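PDB 6LIR: TCR beta chain, which pairs with the TCR alpha chain to form the chicken alpha-beta T-cell receptor, which probably recognises peptide antigens presented by MHC molecules. Local coordinates for residues B[73-78]-B[84-89]; B[139-144]-B[151-156]; B[183-188]-B[197-202]. All blocks are in the same frame, centred on the assembly; numbering follows the deposited sequence.

Contact 1 (B[73-78]-B[84-89]); sequences LDIISA and AIYFCA
Leu73 and Ile75 reach one Tyr86 ring from the facing sheet, each by a single terminal methyl and each at an oblique angle. The Leu73 side chain crosses the tyrosine at about a right angle and sets CD2 3.6 Å from Tyr86 CD2, with CE2 the next ring atom. Ile75 instead comes from the opposite direction, its CD1 3.6 Å from Tyr86 OH and 4.0 Å from Tyr86 CZ. Leu73 thus covers the CD2–CE2 side and Ile75 the phenol end. With Leu73 CG anti to the backbone N (chi1 -179°), the leucine stretches across the gap between the sheets. The hydroxyl is engaged beyond this apolar cover: it hydrogen-bonds His82 O, four residues earlier, as in the tyrosine corner of immunoglobulin-like domains, and also Tyr61 OH. These bonds would anchor the phenol end of the ring between the sheets. Two residues on, Cys88 forms the intersheet disulfide with Cys20. The contact therefore joins the two sheets of the V-set sandwich: strand 70-75 lies between strands 16-21 and 61-67, while strand 84-91 lies between strands 28-34 and 100-110, whose Leu33 and Leu107 also touch Tyr86.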
loop_
_atom_site.group_PDB
_atom_site.type_symbol
_atom_site.label_atom_id
_atom_site.label_comp_id
_atom_site.label_asym_id
_atom_site.label_seq_id
_atom_site.Cartn_x
_atom_site.Cartn_y
_atom_site.Cartn_z
ATOM N N LEU B 73 23.518 1.642 0.772
ATOM C CA LEU B 73 23.241 1.602 2.202
ATOM C C LEU B 73 23.647 0.232 2.724
ATOM O O LEU B 73 23.104 -0.786 2.281
ATOM C CB LEU B 73 21.765 1.881 2.498
ATOM C CG LEU B 73 21.392 1.886 3.986
ATOM C CD1 LEU B 73 21.981 3.099 4.702
ATOM C CD2 LEU B 73 19.878 1.826 4.176
ATOM N N ASP B 74 24.594 0.204 3.657
ATOM C CA ASP B 74 25.122 -1.043 4.194
ATOM C C ASP B 74 24.478 -1.322 5.545
ATOM O O ASP B 74 24.431 -0.442 6.410
ATOM C CB ASP B 74 26.645 -0.979 4.344
ATOM C CG ASP B 74 27.363 -0.893 3.010
ATOM O OD1 ASP B 74 26.927 -1.561 2.049
ATOM O OD2 ASP B 74 28.368 -0.155 2.923
ATOM N N ILE B 75 23.986 -2.545 5.719
ATOM C CA ILE B 75 23.353 -2.981 6.958
ATOM C C ILE B 75 24.392 -3.762 7.752
ATOM O O ILE B 75 24.806 -4.855 7.351
ATOM C CB ILE B 75 22.108 -3.836 6.686
ATOM C CG1 ILE B 75 21.067 -3.043 5.885
ATOM C CG2 ILE B 75 21.535 -4.369 7.994
ATOM C CD1 ILE B 75 19.988 -2.401 6.726
ATOM N N ILE B 76 24.806 -3.205 8.883
ATOM C CA ILE B 76 25.847 -3.785 9.727
ATOM C C ILE B 76 25.204 -4.656 10.801
ATOM O O ILE B 76 24.420 -4.157 11.618
ATOM C CB ILE B 76 26.723 -2.693 10.358
ATOM C CG1 ILE B 76 27.243 -1.736 9.282
ATOM C CG2 ILE B 76 27.878 -3.317 11.122
ATOM C CD1 ILE B 76 27.979 -2.423 8.150
ATOM N N SER B 77 25.543 -5.948 10.812
ATOM C CA SER B 77 25.113 -6.870 11.866
ATOM C C SER B 77 23.599 -6.821 12.079
ATOM O O SER B 77 23.097 -6.425 13.132
ATOM C CB SER B 77 25.860 -6.587 13.172
ATOM O OG SER B 77 25.304 -7.327 14.245
ATOM N N ALA B 78 22.887 -7.195 11.015
ATOM C CA ALA B 78 21.435 -7.081 10.934
ATOM C C ALA B 78 20.736 -7.591 12.187
ATOM O O ALA B 78 21.025 -8.678 12.693
ATOM C CB ALA B 78 20.921 -7.843 9.710
ATOM N N ALA B 84 12.105 -2.897 8.477
ATOM C CA ALA B 84 11.523 -1.615 8.100
ATOM C C ALA B 84 11.254 -1.623 6.601
ATOM O O ALA B 84 11.626 -2.559 5.885
ATOM C CB ALA B 84 12.430 -0.445 8.471
ATOM N N ILE B 85 10.608 -0.560 6.135
ATOM C CA ILE B 85 10.573 -0.234 4.717
ATOM C C ILE B 85 11.563 0.897 4.489
ATOM O O ILE B 85 11.513 1.928 5.174
ATOM C CB ILE B 85 9.161 0.166 4.256
ATOM C CG1 ILE B 85 8.153 -0.932 4.598
ATOM C CG2 ILE B 85 9.149 0.442 2.757
ATOM C CD1 ILE B 85 6.749 -0.652 4.092
ATOM N N TYR B 86 12.472 0.702 3.543
ATOM C CA TYR B 86 13.553 1.642 3.283
ATOM C C TYR B 86 13.248 2.371 1.988
ATOM O O TYR B 86 12.920 1.736 0.980
ATOM C CB TYR B 86 14.904 0.925 3.178
ATOM C CG TYR B 86 15.422 0.370 4.485
ATOM C CD1 TYR B 86 14.865 -0.770 5.046
ATOM C CD2 TYR B 86 16.471 0.985 5.157
ATOM C CE1 TYR B 86 15.333 -1.282 6.240
ATOM C CE2 TYR B 86 16.950 0.477 6.353
ATOM C CZ TYR B 86 16.373 -0.657 6.889
ATOM O OH TYR B 86 16.832 -1.172 8.080
ATOM N N PHE B 87 13.352 3.695 2.014
ATOM C CA PHE B 87 13.077 4.504 0.839
ATOM C C PHE B 87 14.333 5.266 0.456
ATOM O O PHE B 87 14.925 5.960 1.288
ATOM C CB PHE B 87 11.925 5.485 1.099
ATOM C CG PHE B 87 10.564 4.842 1.090
ATOM C CD1 PHE B 87 9.934 4.543 -0.109
ATOM C CD2 PHE B 87 9.909 4.546 2.277
ATOM C CE1 PHE B 87 8.679 3.952 -0.126
ATOM C CE2 PHE B 87 8.649 3.956 2.267
ATOM C CZ PHE B 87 8.037 3.660 1.064
ATOM N N CYS B 88 14.736 5.123 -0.797
ATOM C CA CYS B 88 15.756 5.970 -1.388
ATOM C C CYS B 88 15.098 7.165 -2.055
ATOM O O CYS B 88 14.007 7.051 -2.623
ATOM C CB CYS B 88 16.599 5.211 -2.405
ATOM S SG CYS B 88 17.602 6.316 -3.401
ATOM N N ALA B 89 15.758 8.314 -1.974
ATOM C CA ALA B 89 15.221 9.526 -2.563
ATOM C C ALA B 89 16.361 10.332 -3.157
ATOM O O ALA B 89 17.520 10.187 -2.766
ATOM C CB ALA B 89 14.459 10.363 -1.526
#

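Contact 2 (B[139-144]-B[151-156]); sequences LVCLAS and LNLVWK
Trp155 NE1 is hydrogen-bonded to Ser183 OG, which also bonds Thr168 OG1, and this steadies the indole that Leu139 and Cys141 pack against from the facing strand. This is the core of the immunoglobulin C1-set sandwich, where a tryptophan of one sheet lies beside the disulfide between the sheets, here Cys141–Cys201. Strands 139-144 and 152-156 belong to opposite sheets and run nearly antiparallel, at 153°, with their axes 9.1 Å apart. Trp155 CG is anti to the carbonyl carbon (chi1 -73°), which sends the indole toward the facing strand, where its benzene half meets Leu139 and Cys141. Cys141 CB comes obliquely to within 3.5 Å of Trp155 CZ2. The sulfur stands 5.4 Å from the centroid of the six-membered ring, 29° off its normal, a sulfur-aromatic contact. Cys141 SG also meets the forked end of Leu153, with CD2 at 4.1 Å. Leu153 CD1 also reaches Ala143 CB, and Leu151 CD2 touches that same methyl at 4.1 Å. An alanine in place of Leu153 would remove both branches, and is likely to open a gap beside the disulfide and strip Ala143 of one of its two leucine partners. The intervening residues Val140 and Leu142 point away from this core, and pack on Leu120 and Trp172 of the TCR alpha chain. At the far end of the indole, Leu139 CB lies 3.9 Å from Trp155 CH2, while Leu139 O approaches Trp155 CZ2 obliquely at 3.6 Å.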
loop_
_atom_site.group_PDB
_atom_site.type_symbol
_atom_site.label_atom_id
_atom_site.label_comp_id
_atom_site.label_asym_id
_atom_site.label_seq_id
_atom_site.Cartn_x
_atom_site.Cartn_y
_atom_site.Cartn_z
ATOM N N LEU B 139 -12.997 -12.246 -8.587
ATOM C CA LEU B 139 -11.973 -13.276 -8.541
ATOM C C LEU B 139 -11.124 -13.023 -7.306
ATOM O O LEU B 139 -10.519 -11.952 -7.174
ATOM C CB LEU B 139 -11.104 -13.254 -9.799
ATOM C CG LEU B 139 -11.807 -13.242 -11.155
ATOM C CD1 LEU B 139 -10.775 -13.176 -12.275
ATOM C CD2 LEU B 139 -12.681 -14.468 -11.305
ATOM N N VAL B 140 -11.100 -13.987 -6.396
ATOM C CA VAL B 140 -10.345 -13.852 -5.161
ATOM C C VAL B 140 -9.093 -14.706 -5.273
ATOM O O VAL B 140 -9.169 -15.932 -5.419
ATOM C CB VAL B 140 -11.190 -14.252 -3.946
ATOM C CG1 VAL B 140 -10.438 -13.946 -2.665
ATOM C CG2 VAL B 140 -12.524 -13.517 -3.978
ATOM N N CYS B 141 -7.942 -14.053 -5.202
ATOM C CA CYS B 141 -6.662 -14.730 -5.110
ATOM C C CYS B 141 -6.226 -14.734 -3.656
ATOM O O CYS B 141 -6.196 -13.680 -3.015
ATOM C CB CYS B 141 -5.624 -14.029 -5.984
ATOM S SG CYS B 141 -3.990 -14.756 -5.921
ATOM N N LEU B 142 -5.871 -15.906 -3.143
ATOM C CA LEU B 142 -5.435 -16.035 -1.760
ATOM C C LEU B 142 -4.009 -16.562 -1.726
ATOM O O LEU B 142 -3.720 -17.628 -2.280
ATOM C CB LEU B 142 -6.365 -16.966 -0.976
ATOM C CG LEU B 142 -5.893 -17.374 0.424
ATOM C CD1 LEU B 142 -5.921 -16.193 1.385
ATOM C CD2 LEU B 142 -6.728 -18.526 0.973
ATOM N N ALA B 143 -3.129 -15.831 -1.055
ATOM C CA ALA B 143 -1.800 -16.325 -0.734
ATOM C C ALA B 143 -1.784 -16.631 0.754
ATOM O O ALA B 143 -2.060 -15.750 1.574
ATOM C CB ALA B 143 -0.723 -15.304 -1.098
ATOM N N SER B 144 -1.468 -17.876 1.102
ATOM C CA SER B 144 -1.449 -18.285 2.496
ATOM C C SER B 144 -0.276 -19.221 2.733
ATOM O O SER B 144 0.312 -19.769 1.796
ATOM C CB SER B 144 -2.760 -18.975 2.894
ATOM O OG SER B 144 -3.096 -19.990 1.963
ATOM N N LEU B 151 4.733 -9.799 1.614
ATOM C CA LEU B 151 4.578 -10.463 0.332
ATOM C C LEU B 151 3.776 -9.532 -0.562
ATOM O O LEU B 151 2.923 -8.783 -0.082
ATOM C CB LEU B 151 3.881 -11.815 0.506
ATOM C CG LEU B 151 3.477 -12.654 -0.700
ATOM C CD1 LEU B 151 3.614 -14.108 -0.321
ATOM C CD2 LEU B 151 2.047 -12.349 -1.127
ATOM N N ASN B 152 4.065 -9.565 -1.860
ATOM C CA ASN B 152 3.354 -8.735 -2.819
ATOM C C ASN B 152 2.484 -9.607 -3.708
ATOM O O ASN B 152 2.924 -10.657 -4.186
ATOM C CB ASN B 152 4.329 -7.932 -3.684
ATOM C CG ASN B 152 4.811 -6.673 -3.001
ATOM O OD1 ASN B 152 6.014 -6.444 -2.877
ATOM N ND2 ASN B 152 3.872 -5.845 -2.553
ATOM N N LEU B 153 1.253 -9.154 -3.938
ATOM C CA LEU B 153 0.289 -9.852 -4.781
ATOM C C LEU B 153 -0.198 -8.885 -5.849
ATOM O O LEU B 153 -0.708 -7.809 -5.522
ATOM C CB LEU B 153 -0.881 -10.364 -3.932
ATOM C CG LEU B 153 -1.607 -11.659 -4.291
ATOM C CD1 LEU B 153 -0.646 -12.827 -4.369
ATOM C CD2 LEU B 153 -2.697 -11.932 -3.262
ATOM N N VAL B 154 -0.063 -9.268 -7.121
ATOM C CA VAL B 154 -0.500 -8.422 -8.223
ATOM C C VAL B 154 -1.294 -9.255 -9.217
ATOM O O VAL B 154 -1.214 -10.485 -9.240
ATOM C CB VAL B 154 0.683 -7.729 -8.939
ATOM C CG1 VAL B 154 1.350 -6.720 -8.020
ATOM C CG2 VAL B 154 1.683 -8.762 -9.436
ATOM N N TRP B 155 -2.047 -8.560 -10.065
ATOM C CA TRP B 155 -2.821 -9.189 -11.123
ATOM C C TRP B 155 -2.274 -8.802 -12.489
ATOM O O TRP B 155 -1.893 -7.649 -12.712
ATOM C CB TRP B 155 -4.293 -8.778 -11.045
ATOM C CG TRP B 155 -5.064 -9.385 -9.920
ATOM C CD1 TRP B 155 -5.262 -8.852 -8.679
ATOM C CD2 TRP B 155 -5.774 -10.627 -9.941
ATOM N NE1 TRP B 155 -6.044 -9.692 -7.921
ATOM C CE2 TRP B 155 -6.370 -10.789 -8.673
ATOM C CE3 TRP B 155 -5.960 -11.622 -10.908
ATOM C CZ2 TRP B 155 -7.138 -11.904 -8.347
ATOM C CZ3 TRP B 155 -6.722 -12.728 -10.582
ATOM C CH2 TRP B 155 -7.303 -12.860 -9.313
ATOM N N LYS B 156 -2.245 -9.769 -13.403
ATOM C CA LYS B 156 -2.113 -9.508 -14.828
ATOM C C LYS B 156 -3.334 -10.056 -15.554
ATOM O O LYS B 156 -3.794 -11.162 -15.254
ATOM C CB LYS B 156 -0.832 -10.129 -15.391
ATOM C CG LYS B 156 0.438 -9.415 -14.954
ATOM C CD LYS B 156 1.655 -9.931 -15.710
ATOM C CE LYS B 156 2.904 -9.164 -15.327
ATOM N NZ LYS B 156 4.120 -9.708 -15.992
#

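Contact 3 (B[183-188]-B[197-202])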
loop_
_atom_site.group_PDB
_atom_site.type_symbol
_atom_site.label_atom_id
_atom_site.label_comp_id
_atom_site.label_asym_id
_atom_site.label_seq_id
_atom_site.Cartn_x
_atom_site.Cartn_y
_atom_site.Cartn_z
ATOM N N SER B 183 -6.327 -10.827 -2.407
ATOM C CA SER B 183 -6.538 -9.816 -3.432
ATOM C C SER B 183 -7.762 -10.191 -4.243
ATOM O O SER B 183 -7.930 -11.353 -4.625
ATOM C CB SER B 183 -5.324 -9.686 -4.359
ATOM O OG SER B 183 -5.513 -8.609 -5.258
ATOM N N ARG B 184 -8.619 -9.208 -4.486
ATOM C CA ARG B 184 -9.841 -9.395 -5.249
ATOM C C ARG B 184 -9.759 -8.573 -6.524
ATOM O O ARG B 184 -9.382 -7.397 -6.483
ATOM C CB ARG B 184 -11.070 -9.007 -4.421
ATOM C CG ARG B 184 -11.357 -9.987 -3.295
ATOM C CD ARG B 184 -11.543 -9.289 -1.952
ATOM N NE ARG B 184 -10.384 -8.492 -1.578
ATOM C CZ ARG B 184 -9.872 -8.433 -0.352
ATOM N NH1 ARG B 184 -10.405 -9.137 0.638
ATOM N NH2 ARG B 184 -8.817 -7.671 -0.120
ATOM N N LEU B 185 -10.068 -9.203 -7.652
ATOM C CA LEU B 185 -10.266 -8.513 -8.921
ATOM C C LEU B 185 -11.724 -8.695 -9.322
ATOM O O LEU B 185 -12.155 -9.815 -9.617
ATOM C CB LEU B 185 -9.325 -9.053 -9.998
ATOM C CG LEU B 185 -9.662 -8.693 -11.450
ATOM C CD1 LEU B 185 -9.682 -7.181 -11.658
ATOM C CD2 LEU B 185 -8.690 -9.362 -12.422
ATOM N N ARG B 186 -12.482 -7.603 -9.323
ATOM C CA ARG B 186 -13.884 -7.628 -9.725
ATOM C C ARG B 186 -14.012 -7.106 -11.149
ATOM O O ARG B 186 -13.535 -6.009 -11.457
ATOM C CB ARG B 186 -14.755 -6.805 -8.773
ATOM C CG ARG B 186 -16.245 -7.148 -8.885
ATOM C CD ARG B 186 -17.089 -6.536 -7.773
ATOM N NE ARG B 186 -18.346 -7.270 -7.598
ATOM C CZ ARG B 186 -19.413 -6.800 -6.957
ATOM N NH1 ARG B 186 -19.390 -5.586 -6.426
ATOM N NH2 ARG B 186 -20.507 -7.544 -6.849
ATOM N N ILE B 187 -14.630 -7.905 -12.022
ATOM C CA ILE B 187 -14.770 -7.554 -13.428
ATOM C C ILE B 187 -16.227 -7.698 -13.848
ATOM O O ILE B 187 -17.023 -8.378 -13.196
ATOM C CB ILE B 187 -13.876 -8.436 -14.321
ATOM C CG1 ILE B 187 -14.267 -9.903 -14.141
ATOM C CG2 ILE B 187 -12.404 -8.224 -13.983
ATOM C CD1 ILE B 187 -13.407 -10.865 -14.913
ATOM N N SER B 188 -16.567 -7.042 -14.958
ATOM C CA SER B 188 -17.891 -7.187 -15.549
ATOM C C SER B 188 -18.121 -8.624 -16.012
ATOM O O SER B 188 -17.180 -9.360 -16.316
ATOM C CB SER B 188 -18.055 -6.222 -16.722
ATOM O OG SER B 188 -17.261 -6.637 -17.818
ATOM N N ASN B 197 -9.723 -14.949 -22.108
ATOM C CA ASN B 197 -9.169 -14.004 -21.147
ATOM C C ASN B 197 -8.399 -14.748 -20.063
ATOM O O ASN B 197 -8.929 -15.643 -19.395
ATOM C CB ASN B 197 -10.283 -13.158 -20.536
ATOM C CG ASN B 197 -10.675 -11.992 -21.422
ATOM O OD1 ASN B 197 -9.979 -11.670 -22.388
ATOM N ND2 ASN B 197 -11.792 -11.350 -21.098
ATOM N N ARG B 198 -7.141 -14.373 -19.895
ATOM C CA ARG B 198 -6.236 -15.017 -18.955
ATOM C C ARG B 198 -6.098 -14.122 -17.729
ATOM O O ARG B 198 -5.510 -13.039 -17.809
ATOM C CB ARG B 198 -4.886 -15.295 -19.609
ATOM C CG ARG B 198 -3.774 -15.666 -18.649
ATOM C CD ARG B 198 -2.697 -16.448 -19.382
ATOM N NE ARG B 198 -1.688 -15.568 -19.961
ATOM C CZ ARG B 198 -1.762 -15.048 -21.182
ATOM N NH1 ARG B 198 -0.797 -14.253 -21.622
ATOM N NH2 ARG B 198 -2.798 -15.325 -21.967
ATOM N N PHE B 199 -6.627 -14.574 -16.594
ATOM C CA PHE B 199 -6.611 -13.795 -15.362
ATOM C C PHE B 199 -5.538 -14.384 -14.456
ATOM O O PHE B 199 -5.656 -15.522 -13.992
ATOM C CB PHE B 199 -7.978 -13.808 -14.681
ATOM C CG PHE B 199 -9.080 -13.249 -15.530
ATOM C CD1 PHE B 199 -9.260 -11.878 -15.651
ATOM C CD2 PHE B 199 -9.931 -14.097 -16.216
ATOM C CE1 PHE B 199 -10.277 -11.369 -16.444
ATOM C CE2 PHE B 199 -10.944 -13.597 -17.004
ATOM C CZ PHE B 199 -11.120 -12.234 -17.120
ATOM N N GLU B 200 -4.484 -13.605 -14.227
ATOM C CA GLU B 200 -3.258 -14.090 -13.613
ATOM C C GLU B 200 -3.013 -13.340 -12.314
ATOM O O GLU B 200 -2.920 -12.108 -12.304
ATOM C CB GLU B 200 -2.085 -13.916 -14.577
ATOM C CG GLU B 200 -0.715 -14.190 -13.998
ATOM C CD GLU B 200 0.339 -14.292 -15.086
ATOM O OE1 GLU B 200 1.473 -14.724 -14.786
ATOM O OE2 GLU B 200 0.028 -13.933 -16.243
ATOM N N CYS B 201 -2.904 -14.089 -11.226
ATOM C CA CYS B 201 -2.521 -13.557 -9.931
ATOM C C CYS B 201 -1.102 -14.009 -9.640
ATOM O O CYS B 201 -0.809 -15.205 -9.707
ATOM C CB CYS B 201 -3.466 -14.043 -8.831
ATOM S SG CYS B 201 -2.925 -13.568 -7.169
ATOM N N ILE B 202 -0.236 -13.064 -9.281
ATOM C CA ILE B 202 1.181 -13.340 -9.072
ATOM C C ILE B 202 1.547 -12.973 -7.641
ATOM O O ILE B 202 1.234 -11.874 -7.173
ATOM C CB ILE B 202 2.060 -12.560 -10.068
ATOM C CG1 ILE B 202 1.708 -12.932 -11.508
ATOM C CG2 ILE B 202 3.546 -12.788 -9.788
ATOM C CD1 ILE B 202 1.803 -11.760 -12.465
#
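Ile187 overlaps one side of the Phe199 ring, its terminal methyl CD1 resting 3.5 Å from both Phe199 CE1 and CZ, equally far from the two atoms and oblique to the ring. The two side chains come from opposite directions. The position of the methyl follows from the isoleucine torsions: CG1 lies between the backbone N and the carbonyl carbon (chi1 60°), usually a less favoured place on a strand, and the extended second torsion then carries CD1 straight out to the phenyl group. Leu185 approaches differently. It crosses the phenylalanine at about a right angle, and its CD2 touches more loosely, 4.1 Å from Phe199 CD1, on the part of the ring nearer the backbone. Phe199 is thus held along a single side, CD1 to CZ, by two aliphatic groups of strand 183-188, and it also packs on Leu139, while Leu185 touches Trp155. Arg184 and Arg186, which alternate with Leu185 and Ile187 along the strand, make their bonds away from the phenylalanine, Arg184 in a salt bridge with Asp169 and Arg186 in salt bridges with Glu130 and, through NH1, with Asp135 of the TCR alpha chain. Just past the contact the chain turns into the short helix 189-192, whose N-cap is Ser188, with OG bonded to Glu191 N. Two strands in opposite sheets, joined by a connection that carries a short helix from one sheet to the other, with hydrophobic side chains meeting between them, are typical of the immunoglobulin C1-set constant domain.

Overall arrangement
Contacts 2 and 3 share one sandwich, their centres about 9 Å apart. Strands 136-146 and 178-188 are neighbours in one sheet, 152-157 and 198-207 in the other, and the Cys141 SG–Cys201 SG disulfide, 2.0 Å long, ties the two contacts across the interior. Within a sheet, Lys156 N lies 2.7 Å from Glu200 O, probably a hydrogen bond. Contact 1 belongs to the V-set domain on the other side of the chain's centre, its centre about 27 Å from that of contact 2 and about 34 Å from that of contact 3; its nearest atoms stay about 9 Å and 17 Å away. Each contact's segments include residues that meet the TCR alpha chain, although those touching across it are buried.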